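Alpha-1,2-mannosidase (Trichoderma reesei, PDB 1HCU) probably trims alpha-1,2-linked mannoses from high-mannose N-glycans as a calcium-dependent family 47 glycosyl hydrolase. Local coordinates at residues S397-Y402 with L458-L463; L413-L418 with L463-E468. One frame throughout, in Å; residues are numbered along the deposited sequence.

Contact 1 (S397-Y402 with L458-L463); sequences SLYYAY and LKYAYL
Tyr460 and Leu463, one helical turn apart on helix 451-465, both rest against the ring of Tyr399 on helix 393-405. The backbones are close here, with the CA atoms of Tyr399 and Tyr460 6.3 Å apart, consistent with packing in the (alpha/alpha)7 barrel of family 47. Along 458-463, Tyr460 comes first: its CD1 lies 3.8 Å from CD1 of Tyr399. The two ring planes are inclined at 40° with centroids 5.8 Å apart, an oblique pairing, although the side chains themselves cross at about a right angle. The hydroxyl end of Tyr460 leads to an ordered water 3.1 Å from its OH; the same water is 2.6 Å from OH of Tyr400, at that ring's edge and in its plane, so a polar bridge links the helices beside the apolar one. One turn on, Leu463 offers its CB, 3.7 Å from CE2 of Tyr399. The Tyr399 ring gets there because its CG is anti to the backbone N (chi1 168°), and its OH continues to a hydrogen bond with Val473 N. The side chain of Tyr460 is about 7 Å from the bound calcium ion and about 8 Å from that of Glu393, a predicted active-site residue. With no direct hydrogen bond between the segments, cohesion depends on aromatic and aliphatic packing, supplemented by one water shared by the phenols of Tyr400 and Tyr460.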
ATOM      1  N   SER A 397       5.853  -7.430  -2.517  1.00 10.00           N
ATOM      2  CA  SER A 397       7.237  -7.511  -2.957  1.00 12.25           C
ATOM      3  C   SER A 397       7.578  -8.826  -3.652  1.00 12.41           C
ATOM      4  O   SER A 397       8.313  -8.829  -4.638  1.00 11.59           O
ATOM      5  CB  SER A 397       8.182  -7.240  -1.787  1.00 11.25           C
ATOM      6  OG  SER A 397       8.087  -5.877  -1.410  1.00 10.61           O
ATOM      7  N   LEU A 398       7.038  -9.933  -3.150  1.00 12.29           N
ATOM      8  CA  LEU A 398       7.287 -11.222  -3.766  1.00 12.48           C
ATOM      9  C   LEU A 398       6.730 -11.187  -5.185  1.00 14.16           C
ATOM     10  O   LEU A 398       7.351 -11.694  -6.121  1.00 16.80           O
ATOM     11  CB  LEU A 398       6.612 -12.337  -2.967  1.00 12.30           C
ATOM     12  CG  LEU A 398       7.215 -12.592  -1.580  1.00 13.85           C
ATOM     13  CD1 LEU A 398       6.302 -13.527  -0.793  1.00 12.01           C
ATOM     14  CD2 LEU A 398       8.614 -13.185  -1.728  1.00  9.04           C
ATOM     15  N   TYR A 399       5.560 -10.579  -5.344  1.00 12.88           N
ATOM     16  CA  TYR A 399       4.947 -10.476  -6.657  1.00 12.57           C
ATOM     17  C   TYR A 399       5.887  -9.769  -7.639  1.00 13.99           C
ATOM     18  O   TYR A 399       6.158 -10.297  -8.719  1.00 15.29           O
ATOM     19  CB  TYR A 399       3.600  -9.751  -6.559  1.00 11.27           C
ATOM     20  CG  TYR A 399       3.029  -9.338  -7.894  1.00 13.35           C
ATOM     21  CD1 TYR A 399       3.042  -8.001  -8.288  1.00 13.34           C
ATOM     22  CD2 TYR A 399       2.513 -10.282  -8.783  1.00 10.66           C
ATOM     23  CE1 TYR A 399       2.562  -7.614  -9.529  1.00 12.52           C
ATOM     24  CE2 TYR A 399       2.030  -9.902 -10.034  1.00 10.37           C
ATOM     25  CZ  TYR A 399       2.059  -8.568 -10.400  1.00 12.11           C
ATOM     26  OH  TYR A 399       1.607  -8.175 -11.643  1.00 13.76           O
ATOM     27  N   TYR A 400       6.395  -8.592  -7.269  1.00 13.96           N
ATOM     28  CA  TYR A 400       7.314  -7.868  -8.151  1.00 13.12           C
ATOM     29  C   TYR A 400       8.558  -8.695  -8.473  1.00 15.17           C
ATOM     30  O   TYR A 400       9.028  -8.695  -9.623  1.00 16.11           O
ATOM     31  CB  TYR A 400       7.763  -6.541  -7.533  1.00 11.20           C
ATOM     32  CG  TYR A 400       6.772  -5.406  -7.664  1.00 10.69           C
ATOM     33  CD1 TYR A 400       5.805  -5.184  -6.684  1.00  8.89           C
ATOM     34  CD2 TYR A 400       6.815  -4.537  -8.765  1.00 10.81           C
ATOM     35  CE1 TYR A 400       4.908  -4.126  -6.787  1.00  8.81           C
ATOM     36  CE2 TYR A 400       5.918  -3.472  -8.880  1.00 10.82           C
ATOM     37  CZ  TYR A 400       4.969  -3.274  -7.881  1.00  9.79           C
ATOM     38  OH  TYR A 400       4.102  -2.212  -7.953  1.00 11.11           O
ATOM     39  N   ALA A 401       9.094  -9.386  -7.462  1.00 14.02           N
ATOM     40  CA  ALA A 401      10.286 -10.219  -7.639  1.00 13.43           C
ATOM     41  C   ALA A 401      10.053 -11.257  -8.743  1.00 13.61           C
ATOM     42  O   ALA A 401      10.921 -11.473  -9.603  1.00 14.41           O
ATOM     43  CB  ALA A 401      10.651 -10.910  -6.328  1.00 12.36           C
ATOM     44  N   TYR A 402       8.873 -11.872  -8.734  1.00 12.02           N
ATOM     45  CA  TYR A 402       8.526 -12.865  -9.744  1.00 12.99           C
ATOM     46  C   TYR A 402       8.355 -12.225 -11.130  1.00 12.56           C
ATOM     47  O   TYR A 402       8.880 -12.732 -12.118  1.00 13.26           O
ATOM     48  CB  TYR A 402       7.238 -13.615  -9.352  1.00 11.72           C
ATOM     49  CG  TYR A 402       6.778 -14.573 -10.424  1.00 12.39           C
ATOM     50  CD1 TYR A 402       5.707 -14.260 -11.259  1.00 11.64           C
ATOM     51  CD2 TYR A 402       7.492 -15.746 -10.686  1.00 13.81           C
ATOM     52  CE1 TYR A 402       5.366 -15.075 -12.328  1.00  8.20           C
ATOM     53  CE2 TYR A 402       7.159 -16.569 -11.756  1.00 11.96           C
ATOM     54  CZ  TYR A 402       6.099 -16.225 -12.576  1.00  9.82           C
ATOM     55  OH  TYR A 402       5.805 -17.005 -13.666  1.00  7.85           O
ATOM     56  N   LEU A 458      -5.127 -10.171  -1.325  1.00 11.59           N
ATOM     57  CA  LEU A 458      -5.723 -11.137  -2.251  1.00 11.38           C
ATOM     58  C   LEU A 458      -5.451 -10.812  -3.723  1.00 12.22           C
ATOM     59  O   LEU A 458      -5.414 -11.706  -4.570  1.00 13.73           O
ATOM     60  CB  LEU A 458      -7.233 -11.255  -1.984  1.00 10.57           C
ATOM     61  CG  LEU A 458      -7.605 -11.914  -0.640  1.00 10.99           C
ATOM     62  CD1 LEU A 458      -9.125 -11.878  -0.428  1.00 10.02           C
ATOM     63  CD2 LEU A 458      -7.122 -13.361  -0.633  1.00  9.34           C
ATOM     64  N   LYS A 459      -5.247  -9.532  -4.017  1.00 11.78           N
ATOM     65  CA  LYS A 459      -4.962  -9.076  -5.372  1.00 12.17           C
ATOM     66  C   LYS A 459      -3.552  -9.515  -5.802  1.00 11.18           C
ATOM     67  O   LYS A 459      -3.386 -10.147  -6.837  1.00  9.04           O
ATOM     68  CB  LYS A 459      -5.088  -7.544  -5.430  1.00 13.62           C
ATOM     69  CG  LYS A 459      -4.619  -6.910  -6.735  1.00 13.59           C
ATOM     70  CD  LYS A 459      -5.758  -6.601  -7.662  1.00 16.43           C
ATOM     71  CE  LYS A 459      -6.126  -5.116  -7.674  1.00 13.77           C
ATOM     72  NZ  LYS A 459      -6.715  -4.599  -6.403  1.00 12.77           N
ATOM     73  N   TYR A 460      -2.536  -9.186  -5.011  1.00 10.89           N
ATOM     74  CA  TYR A 460      -1.176  -9.576  -5.375  1.00 10.14           C
ATOM     75  C   TYR A 460      -1.007 -11.096  -5.370  1.00 12.46           C
ATOM     76  O   TYR A 460      -0.347 -11.645  -6.253  1.00 12.16           O
ATOM     77  CB  TYR A 460      -0.147  -8.921  -4.442  1.00  9.13           C
ATOM     78  CG  TYR A 460      -0.011  -7.417  -4.637  1.00 12.01           C
ATOM     79  CD1 TYR A 460       0.374  -6.879  -5.871  1.00 10.84           C
ATOM     80  CD2 TYR A 460      -0.296  -6.534  -3.596  1.00 10.27           C
ATOM     81  CE1 TYR A 460       0.463  -5.494  -6.055  1.00 13.57           C
ATOM     82  CE2 TYR A 460      -0.206  -5.155  -3.770  1.00 12.79           C
ATOM     83  CZ  TYR A 460       0.169  -4.638  -4.999  1.00 14.33           C
ATOM     84  OH  TYR A 460       0.235  -3.270  -5.173  1.00 15.16           O
ATOM     85  N   ALA A 461      -1.609 -11.768  -4.387  1.00 11.72           N
ATOM     86  CA  ALA A 461      -1.515 -13.220  -4.289  1.00 13.02           C
ATOM     87  C   ALA A 461      -2.080 -13.879  -5.552  1.00 13.04           C
ATOM     88  O   ALA A 461      -1.498 -14.819  -6.097  1.00 12.84           O
ATOM     89  CB  ALA A 461      -2.268 -13.715  -3.056  1.00 12.91           C
ATOM     90  N   TYR A 462      -3.208 -13.362  -6.021  1.00 11.93           N
ATOM     91  CA  TYR A 462      -3.848 -13.883  -7.213  1.00 11.70           C
ATOM     92  C   TYR A 462      -3.033 -13.632  -8.487  1.00 13.47           C
ATOM     93  O   TYR A 462      -2.787 -14.553  -9.270  1.00 14.06           O
ATOM     94  CB  TYR A 462      -5.219 -13.244  -7.370  1.00 11.12           C
ATOM     95  CG  TYR A 462      -5.921 -13.665  -8.626  1.00 13.16           C
ATOM     96  CD1 TYR A 462      -6.439 -14.949  -8.751  1.00 14.44           C
ATOM     97  CD2 TYR A 462      -6.048 -12.791  -9.701  1.00 13.57           C
ATOM     98  CE1 TYR A 462      -7.064 -15.358  -9.910  1.00 14.67           C
ATOM     99  CE2 TYR A 462      -6.674 -13.192 -10.872  1.00 15.24           C
ATOM    100  CZ  TYR A 462      -7.179 -14.478 -10.965  1.00 15.11           C
ATOM    101  OH  TYR A 462      -7.811 -14.890 -12.106  1.00 20.45           O
ATOM    102  N   LEU A 463      -2.622 -12.383  -8.688  1.00 12.70           N
ATOM    103  CA  LEU A 463      -1.873 -11.995  -9.876  1.00 12.46           C
ATOM    104  C   LEU A 463      -0.563 -12.742 -10.068  1.00 12.22           C
ATOM    105  O   LEU A 463      -0.114 -12.935 -11.200  1.00 11.40           O
ATOM    106  CB  LEU A 463      -1.606 -10.481  -9.863  1.00 13.33           C
ATOM    107  CG  LEU A 463      -2.864  -9.609  -9.999  1.00 13.78           C
ATOM    108  CD1 LEU A 463      -2.501  -8.124  -9.863  1.00  9.87           C
ATOM    109  CD2 LEU A 463      -3.520  -9.889 -11.349  1.00 10.57           C
TER
HETATM  110  O   HOH W   1       2.749  -1.617  -5.830  1.00  5.43           O

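Contact 2 (L413-L418 with L463-E468); sequences LAWEAL and LIFAEE
Helix 408-425 and the C-terminal part of helix 451-465 approach with CA atoms 8.0 Å apart at Ala414 and Ile464 and 8.9 Å at Trp415 and Phe465, a spacing bridged mainly by side chains. Ala414 contributes its methyl, which meets CD1 of Ile464 at 3.8 Å. That CD1 sits at the end of an extended branch, CG1 being anti to the backbone N (chi1 -161°), while CG2 of the same isoleucine stands 3.6 Å above the Phe465 ring plane, over its centre. Trp415 comes to the opposite face of that ring: its six-membered ring turns an edge toward Phe465 in an offset edge-to-face pair, with planes at 86° and centroids 5.7 Å apart, CE3 leading at 3.9 Å from CE2 of Phe465. The distal CZ of Phe465 also lies 3.7 Å from Trp415 CB and equally far from Trp415 N, which sits in the ring plane at its edge. Arg15 of helix 13-33 makes a cation-pi contact with Trp415 and also touches Phe465, and Gln411 NE2 bonds to Ile464 O. Replacing Phe465 with an alanine would probably leave the Trp415 edge without its aromatic mate and open a gap between Ile464 CG2 and the indole. With no hydrogen bond between the segments, this buried seam, consistent with the family 47 (alpha/alpha)7 barrel, rests on dispersion and the offset approach of CE3 to the phenylalanine face.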
ATOM      1  N   LEU A 413       7.363 -19.087  -2.812  1.00 14.67           N
ATOM      2  CA  LEU A 413       7.461 -18.328  -1.574  1.00 14.17           C
ATOM      3  C   LEU A 413       6.124 -17.657  -1.273  1.00 13.73           C
ATOM      4  O   LEU A 413       5.635 -17.719  -0.147  1.00 14.05           O
ATOM      5  CB  LEU A 413       8.569 -17.276  -1.675  1.00 13.20           C
ATOM      6  CG  LEU A 413       9.966 -17.856  -1.903  1.00 15.15           C
ATOM      7  CD1 LEU A 413      10.966 -16.720  -2.016  1.00 14.91           C
ATOM      8  CD2 LEU A 413      10.335 -18.803  -0.760  1.00 13.64           C
ATOM      9  N   ALA A 414       5.532 -17.032  -2.287  1.00 13.24           N
ATOM     10  CA  ALA A 414       4.242 -16.362  -2.126  1.00 14.42           C
ATOM     11  C   ALA A 414       3.186 -17.366  -1.675  1.00 14.98           C
ATOM     12  O   ALA A 414       2.364 -17.073  -0.798  1.00 13.36           O
ATOM     13  CB  ALA A 414       3.815 -15.716  -3.439  1.00 11.21           C
ATOM     14  N   TRP A 415       3.223 -18.550  -2.282  1.00 15.04           N
ATOM     15  CA  TRP A 415       2.285 -19.620  -1.967  1.00 16.69           C
ATOM     16  C   TRP A 415       2.463 -20.024  -0.510  1.00 17.91           C
ATOM     17  O   TRP A 415       1.487 -20.247   0.208  1.00 17.92           O
ATOM     18  CB  TRP A 415       2.532 -20.827  -2.882  1.00 17.53           C
ATOM     19  CG  TRP A 415       1.608 -21.974  -2.632  1.00 19.32           C
ATOM     20  CD1 TRP A 415       1.959 -23.258  -2.331  1.00 19.69           C
ATOM     21  CD2 TRP A 415       0.175 -21.945  -2.652  1.00 20.06           C
ATOM     22  NE1 TRP A 415       0.836 -24.031  -2.163  1.00 20.24           N
ATOM     23  CE2 TRP A 415      -0.273 -23.249  -2.354  1.00 20.45           C
ATOM     24  CE3 TRP A 415      -0.776 -20.942  -2.895  1.00 20.69           C
ATOM     25  CZ2 TRP A 415      -1.630 -23.580  -2.292  1.00 21.91           C
ATOM     26  CZ3 TRP A 415      -2.128 -21.271  -2.834  1.00 22.33           C
ATOM     27  CH2 TRP A 415      -2.541 -22.580  -2.534  1.00 21.34           C
ATOM     28  N   GLU A 416       3.713 -20.120  -0.070  1.00 18.62           N
ATOM     29  CA  GLU A 416       3.979 -20.471   1.315  1.00 20.25           C
ATOM     30  C   GLU A 416       3.421 -19.364   2.200  1.00 19.23           C
ATOM     31  O   GLU A 416       2.917 -19.634   3.292  1.00 19.59           O
ATOM     32  CB  GLU A 416       5.483 -20.630   1.558  1.00 22.68           C
ATOM     33  CG  GLU A 416       6.086 -21.888   0.954  1.00 28.91           C
ATOM     34  CD  GLU A 416       7.609 -21.866   0.957  1.00 31.98           C
ATOM     35  OE1 GLU A 416       8.195 -21.387   1.955  1.00 34.94           O
ATOM     36  OE2 GLU A 416       8.216 -22.333  -0.035  1.00 34.93           O
ATOM     37  N   ALA A 417       3.500 -18.123   1.715  1.00 17.75           N
ATOM     38  CA  ALA A 417       2.993 -16.970   2.457  1.00 17.52           C
ATOM     39  C   ALA A 417       1.460 -16.998   2.546  1.00 16.85           C
ATOM     40  O   ALA A 417       0.908 -16.879   3.643  1.00 16.08           O
ATOM     41  CB  ALA A 417       3.470 -15.662   1.812  1.00 18.07           C
ATOM     42  N   LEU A 418       0.777 -17.162   1.410  1.00 15.34           N
ATOM     43  CA  LEU A 418      -0.687 -17.218   1.425  1.00 15.17           C
ATOM     44  C   LEU A 418      -1.148 -18.377   2.313  1.00 15.48           C
ATOM     45  O   LEU A 418      -2.017 -18.195   3.161  1.00 15.95           O
ATOM     46  CB  LEU A 418      -1.280 -17.402   0.010  1.00 16.84           C
ATOM     47  CG  LEU A 418      -2.821 -17.578   0.026  1.00 20.24           C
ATOM     48  CD1 LEU A 418      -3.520 -16.242  -0.180  1.00 17.01           C
ATOM     49  CD2 LEU A 418      -3.261 -18.558  -1.040  1.00 19.84           C
ATOM     50  N   LEU A 463      -2.622 -12.383  -8.688  1.00 12.70           N
ATOM     51  CA  LEU A 463      -1.873 -11.995  -9.876  1.00 12.46           C
ATOM     52  C   LEU A 463      -0.563 -12.742 -10.068  1.00 12.22           C
ATOM     53  O   LEU A 463      -0.114 -12.935 -11.200  1.00 11.40           O
ATOM     54  CB  LEU A 463      -1.606 -10.481  -9.863  1.00 13.33           C
ATOM     55  CG  LEU A 463      -2.864  -9.609  -9.999  1.00 13.78           C
ATOM     56  CD1 LEU A 463      -2.501  -8.124  -9.863  1.00  9.87           C
ATOM     57  CD2 LEU A 463      -3.520  -9.889 -11.349  1.00 10.57           C
ATOM     58  N   ILE A 464       0.055 -13.171  -8.977  1.00 11.97           N
ATOM     59  CA  ILE A 464       1.309 -13.887  -9.112  1.00 13.60           C
ATOM     60  C   ILE A 464       1.095 -15.315  -9.665  1.00 15.41           C
ATOM     61  O   ILE A 464       2.023 -15.913 -10.215  1.00 15.37           O
ATOM     62  CB  ILE A 464       2.082 -13.895  -7.766  1.00 13.17           C
ATOM     63  CG1 ILE A 464       3.554 -14.222  -8.029  1.00 15.19           C
ATOM     64  CG2 ILE A 464       1.447 -14.861  -6.789  1.00 15.38           C
ATOM     65  CD1 ILE A 464       4.452 -14.027  -6.822  1.00 15.56           C
ATOM     66  N   PHE A 465      -0.132 -15.835  -9.553  1.00 14.79           N
ATOM     67  CA  PHE A 465      -0.462 -17.177 -10.060  1.00 15.93           C
ATOM     68  C   PHE A 465      -1.359 -17.094 -11.315  1.00 18.22           C
ATOM     69  O   PHE A 465      -1.499 -18.064 -12.061  1.00 17.87           O
ATOM     70  CB  PHE A 465      -1.195 -18.004  -8.981  1.00 11.23           C
ATOM     71  CG  PHE A 465      -0.438 -18.135  -7.670  1.00  9.23           C
ATOM     72  CD1 PHE A 465       0.839 -18.704  -7.633  1.00  6.42           C
ATOM     73  CD2 PHE A 465      -1.011 -17.702  -6.470  1.00  4.24           C
ATOM     74  CE1 PHE A 465       1.526 -18.840  -6.429  1.00  6.54           C
ATOM     75  CE2 PHE A 465      -0.329 -17.831  -5.260  1.00  6.02           C
ATOM     76  CZ  PHE A 465       0.945 -18.403  -5.236  1.00  4.85           C
ATOM     77  N   ALA A 466      -1.950 -15.921 -11.534  1.00 20.07           N
ATOM     78  CA  ALA A 466      -2.863 -15.678 -12.652  1.00 21.67           C
ATOM     79  C   ALA A 466      -2.249 -15.604 -14.046  1.00 23.18           C
ATOM     80  O   ALA A 466      -1.030 -15.600 -14.213  1.00 23.89           O
ATOM     81  CB  ALA A 466      -3.667 -14.398 -12.389  1.00 19.73           C
ATOM     82  N   GLU A 467      -3.132 -15.530 -15.038  1.00 25.00           N
ATOM     83  CA  GLU A 467      -2.753 -15.451 -16.443  1.00 28.30           C
ATOM     84  C   GLU A 467      -2.321 -14.026 -16.780  1.00 28.18           C
ATOM     85  O   GLU A 467      -2.655 -13.080 -16.068  1.00 27.58           O
ATOM     86  CB  GLU A 467      -3.946 -15.833 -17.328  1.00 32.10           C
ATOM     87  CG  GLU A 467      -4.577 -17.192 -17.022  1.00 38.49           C
ATOM     88  CD  GLU A 467      -3.743 -18.367 -17.523  1.00 42.44           C
ATOM     89  OE1 GLU A 467      -3.396 -18.385 -18.731  1.00 45.11           O
ATOM     90  OE2 GLU A 467      -3.442 -19.274 -16.712  1.00 43.14           O
ATOM     91  N   GLU A 468      -1.590 -13.876 -17.878  1.00 28.11           N
ATOM     92  CA  GLU A 468      -1.123 -12.563 -18.309  1.00 28.64           C
ATOM     93  C   GLU A 468      -2.256 -11.587 -18.632  1.00 27.53           C
ATOM     94  O   GLU A 468      -3.348 -11.994 -19.016  1.00 28.70           O
ATOM     95  CB  GLU A 468      -0.231 -12.701 -19.545  1.00 28.61           C
ATOM     96  CG  GLU A 468       1.198 -13.084 -19.252  1.00 31.50           C
ATOM     97  CD  GLU A 468       1.870 -12.111 -18.289  1.00 34.02           C
ATOM     98  OE1 GLU A 468       1.692 -10.878 -18.450  1.00 31.24           O
ATOM     99  OE2 GLU A 468       2.580 -12.587 -17.376  1.00 34.04           O
TER

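How the contacts relate
Both contacts use helix 451-465, which meets helix 393-405 in contact 1 and the next helix in the chain, 408-425, in contact 2, consistent with the (alpha/alpha)7 barrel of family 47. Their centres are about 6 Å apart, and Ile464 CD1 joins them directly, 3.6 Å from Tyr399 CA; Leu398 of contact 1 likewise packs on Ala414. Both are largely buried, but contact 1 is nearer the middle of the chain, its centre about 13 Å from it against 18 Å. There a water links two tyrosine hydroxyls, and Tyr460 lies near the calcium ion; in contact 2, where Trp415 is partly exposed, the side-chain contacts across the interface are apolar.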